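PDB 3LM3: uncharacterized protein from Parabacteroides distasonis, which is of unknown function but is probably a carbohydrate-active enzyme, a glycoside hydrolase or deacetylase. Local coordinates for residues N277-V282 against W339-V344. Sequence-based numbering, arbitrary orientation.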
ATOM      1  N   ASN A 277       4.360   4.798 -17.469  1.00  8.09           N
ATOM      2  CA  ASN A 277       2.949   4.767 -17.030  1.00  8.12           C
ATOM      3  C   ASN A 277       2.217   6.086 -17.139  1.00  8.63           C
ATOM      4  O   ASN A 277       1.003   6.125 -16.982  1.00 10.73           O
ATOM      5  CB  ASN A 277       2.880   4.244 -15.594  1.00  8.42           C
ATOM      6  CG  ASN A 277       3.460   2.846 -15.488  1.00  8.48           C
ATOM      7  OD1 ASN A 277       3.178   2.013 -16.371  1.00  8.84           O
ATOM      8  ND2 ASN A 277       4.301   2.592 -14.462  1.00  6.89           N
ATOM      9  N   GLY A 278       2.956   7.169 -17.297  1.00  7.18           N
ATOM     10  CA  GLY A 278       2.366   8.484 -17.426  1.00  8.03           C
ATOM     11  C   GLY A 278       2.232   9.256 -16.127  1.00 10.46           C
ATOM     12  O   GLY A 278       1.933  10.447 -16.140  1.00 13.18           O
ATOM     13  N   PHE A 279       2.415   8.586 -14.993  1.00  8.36           N
ATOM     14  CA  PHE A 279       2.452   9.245 -13.688  1.00  8.27           C
ATOM     15  C   PHE A 279       3.321   8.349 -12.809  1.00  7.92           C
ATOM     16  O   PHE A 279       3.606   7.193 -13.186  1.00  7.66           O
ATOM     17  CB  PHE A 279       1.065   9.413 -13.043  1.00  9.92           C
ATOM     18  CG  PHE A 279       0.374   8.120 -12.667  1.00  7.68           C
ATOM     19  CD1 PHE A 279      -0.416   7.443 -13.578  1.00  7.02           C
ATOM     20  CD2 PHE A 279       0.483   7.617 -11.388  1.00  7.79           C
ATOM     21  CE1 PHE A 279      -1.069   6.250 -13.225  1.00 10.61           C
ATOM     22  CE2 PHE A 279      -0.150   6.435 -11.036  1.00  8.21           C
ATOM     23  CZ  PHE A 279      -0.929   5.758 -11.952  1.00  9.26           C
ATOM     24  N   GLY A 280       3.716   8.869 -11.646  1.00  7.55           N
ATOM     25  CA  GLY A 280       4.405   8.046 -10.648  1.00  6.65           C
ATOM     26  C   GLY A 280       3.752   8.244  -9.304  1.00  7.01           C
ATOM     27  O   GLY A 280       3.372   9.363  -8.975  1.00  7.71           O
ATOM     28  N   TRP A 281       3.681   7.172  -8.516  1.00  7.04           N
ATOM     29  CA  TRP A 281       3.026   7.217  -7.216  1.00  7.17           C
ATOM     30  C   TRP A 281       3.756   6.321  -6.221  1.00  6.46           C
ATOM     31  O   TRP A 281       4.026   5.150  -6.510  1.00  7.82           O
ATOM     32  CB  TRP A 281       1.571   6.763  -7.350  1.00  7.31           C
ATOM     33  CG  TRP A 281       0.879   6.536  -6.028  1.00  7.11           C
ATOM     34  CD1 TRP A 281       0.754   7.420  -4.988  1.00  6.96           C
ATOM     35  CD2 TRP A 281       0.248   5.320  -5.611  1.00  6.11           C
ATOM     36  NE1 TRP A 281       0.060   6.815  -3.952  1.00  7.53           N
ATOM     37  CE2 TRP A 281      -0.224   5.521  -4.300  1.00  6.64           C
ATOM     38  CE3 TRP A 281       0.057   4.072  -6.211  1.00  7.06           C
ATOM     39  CZ2 TRP A 281      -0.911   4.537  -3.584  1.00  6.63           C
ATOM     40  CZ3 TRP A 281      -0.590   3.104  -5.500  1.00  7.52           C
ATOM     41  CH2 TRP A 281      -1.075   3.332  -4.208  1.00  7.03           C
ATOM     42  N   VAL A 282       4.087   6.899  -5.077  1.00  6.18           N
ATOM     43  CA  VAL A 282       4.678   6.228  -3.946  1.00  6.23           C
ATOM     44  C   VAL A 282       3.706   6.355  -2.775  1.00  6.83           C
ATOM     45  O   VAL A 282       3.182   7.444  -2.493  1.00  7.14           O
ATOM     46  CB  VAL A 282       6.021   6.879  -3.567  1.00  7.41           C
ATOM     47  CG1 VAL A 282       6.496   6.439  -2.177  1.00  8.55           C
ATOM     48  CG2 VAL A 282       7.062   6.590  -4.672  1.00  8.24           C
ATOM     49  N   TRP A 339      -5.993   1.376 -18.112  1.00  9.00           N
ATOM     50  CA  TRP A 339      -4.633   1.349 -17.589  1.00  7.81           C
ATOM     51  C   TRP A 339      -3.891   0.083 -17.976  1.00  9.09           C
ATOM     52  O   TRP A 339      -4.477  -0.935 -18.297  1.00  9.93           O
ATOM     53  CB  TRP A 339      -4.600   1.511 -16.064  1.00  8.73           C
ATOM     54  CG  TRP A 339      -5.420   0.514 -15.299  1.00  7.22           C
ATOM     55  CD1 TRP A 339      -6.697   0.687 -14.852  1.00  7.43           C
ATOM     56  CD2 TRP A 339      -5.017  -0.797 -14.859  1.00  6.91           C
ATOM     57  NE1 TRP A 339      -7.109  -0.410 -14.164  1.00  7.92           N
ATOM     58  CE2 TRP A 339      -6.110  -1.349 -14.169  1.00  7.77           C
ATOM     59  CE3 TRP A 339      -3.852  -1.547 -14.973  1.00  9.00           C
ATOM     60  CZ2 TRP A 339      -6.075  -2.623 -13.622  1.00  8.13           C
ATOM     61  CZ3 TRP A 339      -3.819  -2.817 -14.413  1.00  7.78           C
ATOM     62  CH2 TRP A 339      -4.933  -3.345 -13.769  1.00  7.20           C
ATOM     63  N   ASN A 340      -2.570   0.194 -17.977  1.00  9.25           N
ATOM     64  CA  ASN A 340      -1.686  -0.895 -18.324  1.00  9.95           C
ATOM     65  C   ASN A 340      -0.342  -0.471 -17.752  1.00 10.27           C
ATOM     66  O   ASN A 340       0.255   0.473 -18.245  1.00 12.68           O
ATOM     67  CB  ASN A 340      -1.651  -1.085 -19.851  1.00 10.06           C
ATOM     68  CG  ASN A 340      -0.862  -2.287 -20.285  1.00 13.23           C
ATOM     69  OD1 ASN A 340       0.056  -2.715 -19.626  1.00 14.27           O
ATOM     70  ND2 ASN A 340      -1.250  -2.851 -21.436  1.00 21.43           N
ATOM     71  N   TYR A 341       0.081  -1.095 -16.654  1.00  7.23           N
ATOM     72  CA  TYR A 341       1.258  -0.647 -15.919  1.00  7.13           C
ATOM     73  C   TYR A 341       2.484  -1.512 -16.188  1.00  8.34           C
ATOM     74  O   TYR A 341       2.387  -2.743 -16.321  1.00  9.30           O
ATOM     75  CB  TYR A 341       1.007  -0.654 -14.430  1.00  7.95           C
ATOM     76  CG  TYR A 341      -0.222   0.086 -13.977  1.00  7.82           C
ATOM     77  CD1 TYR A 341      -0.417   1.439 -14.270  1.00  6.84           C
ATOM     78  CD2 TYR A 341      -1.188  -0.551 -13.208  1.00  7.63           C
ATOM     79  CE1 TYR A 341      -1.532   2.132 -13.814  1.00  7.13           C
ATOM     80  CE2 TYR A 341      -2.312   0.124 -12.741  1.00  7.42           C
ATOM     81  CZ  TYR A 341      -2.480   1.463 -13.061  1.00  8.32           C
ATOM     82  OH  TYR A 341      -3.572   2.160 -12.565  1.00  6.88           O
ATOM     83  N   ARG A 342       3.617  -0.843 -16.301  1.00  7.85           N
ATOM     84  CA  ARG A 342       4.908  -1.488 -16.491  1.00  8.33           C
ATOM     85  C   ARG A 342       5.921  -0.860 -15.548  1.00  7.81           C
ATOM     86  O   ARG A 342       5.888   0.357 -15.318  1.00  8.33           O
ATOM     87  CB  ARG A 342       5.398  -1.304 -17.922  1.00  9.03           C
ATOM     88  CG  ARG A 342       4.546  -2.036 -18.933  1.00 10.48           C
ATOM     89  CD  ARG A 342       4.933  -1.690 -20.354  1.00 12.63           C
ATOM     90  NE  ARG A 342       4.695  -0.278 -20.576  1.00 12.58           N
ATOM     91  CZ  ARG A 342       5.244   0.483 -21.515  1.00 21.06           C
ATOM     92  NH1 ARG A 342       6.109  -0.026 -22.399  1.00 20.87           N
ATOM     93  NH2 ARG A 342       4.907   1.775 -21.581  1.00 16.83           N
ATOM     94  N   PHE A 343       6.803  -1.710 -15.015  1.00  8.32           N
ATOM     95  CA  PHE A 343       7.942  -1.287 -14.221  1.00  8.07           C
ATOM     96  C   PHE A 343       9.175  -2.061 -14.605  1.00  7.46           C
ATOM     97  O   PHE A 343       9.071  -3.228 -14.980  1.00  7.60           O
ATOM     98  CB  PHE A 343       7.677  -1.487 -12.721  1.00  7.33           C
ATOM     99  CG  PHE A 343       6.467  -0.765 -12.238  1.00  8.11           C
ATOM    100  CD1 PHE A 343       6.523   0.585 -11.943  1.00  7.29           C
ATOM    101  CD2 PHE A 343       5.257  -1.420 -12.103  1.00  9.57           C
ATOM    102  CE1 PHE A 343       5.376   1.271 -11.567  1.00  7.08           C
ATOM    103  CE2 PHE A 343       4.100  -0.718 -11.697  1.00  8.19           C
ATOM    104  CZ  PHE A 343       4.178   0.620 -11.420  1.00  7.59           C
ATOM    105  N   VAL A 344      10.321  -1.407 -14.487  1.00  7.53           N
ATOM    106  CA  VAL A 344      11.634  -2.041 -14.659  0.50  7.48           C
ATOM    107  C   VAL A 344      12.515  -1.611 -13.496  1.00  9.11           C
ATOM    108  O   VAL A 344      12.547  -0.417 -13.155  1.00  9.70           O
ATOM    109  CB  VAL A 344      12.296  -1.634 -15.984  0.50  8.49           C
ATOM    110  CG1 VAL A 344      13.728  -2.188 -16.067  0.50  8.84           C
ATOM    111  CG2 VAL A 344      11.449  -2.079 -17.171  0.50  5.83           C
TER
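Asn277, the last residue of helix 255-277, presents its side-chain amide to the backbone of Arg342 on the outermost strand, 341-346, of the antiparallel sheet. From CB, which points toward that strand, CG lies anti to the carbonyl carbon (chi1 -60°) and comes to rest beside Arg342. Asn277 OD1 accepts the N-H of Arg342 N at 2.9 Å in a nearly straight bond (168°), with the donor in the carbonyl plane and on a lone pair. Asn277 OD1 also lies 3.3 Å from Tyr341 CA and near the plane of the Tyr341 ring, at its edge. On the other branch, Asn277 ND2 donates to Arg342 O, also at 2.9 Å, in a more bent bond in which the acceptor sits somewhat out of the amide plane. Asn277 ND2 further approaches Phe343 CE1 to 3.4 Å, the amide and ring planes being 65° apart.

Beyond the helix end, Gly278 takes a positive phi and the chain turns into strand 280-287 of the parallel sheet. At this turn Phe279 CZ meets Tyr341 CE1 at 4.1 Å, an apolar touch apart from the amide bonds. The Tyr341 hydroxyl is hydrogen-bonded to Pro191 O and Trp329 NE1, while Arg342 NH2 returns to Leu276 O on the helix, a second polar link between the same two elements.

With an alanine at Asn277, the N-H and carbonyl of Arg342 would probably lose their side-chain mates, and a gap would open between helix end and strand. Because one primary amide answers the donor and acceptor of a single residue, it pairs with this outermost strand much as a neighbouring backbone might, joining the parallel-sheet region to the antiparallel sheet through uncharged, directional bonds.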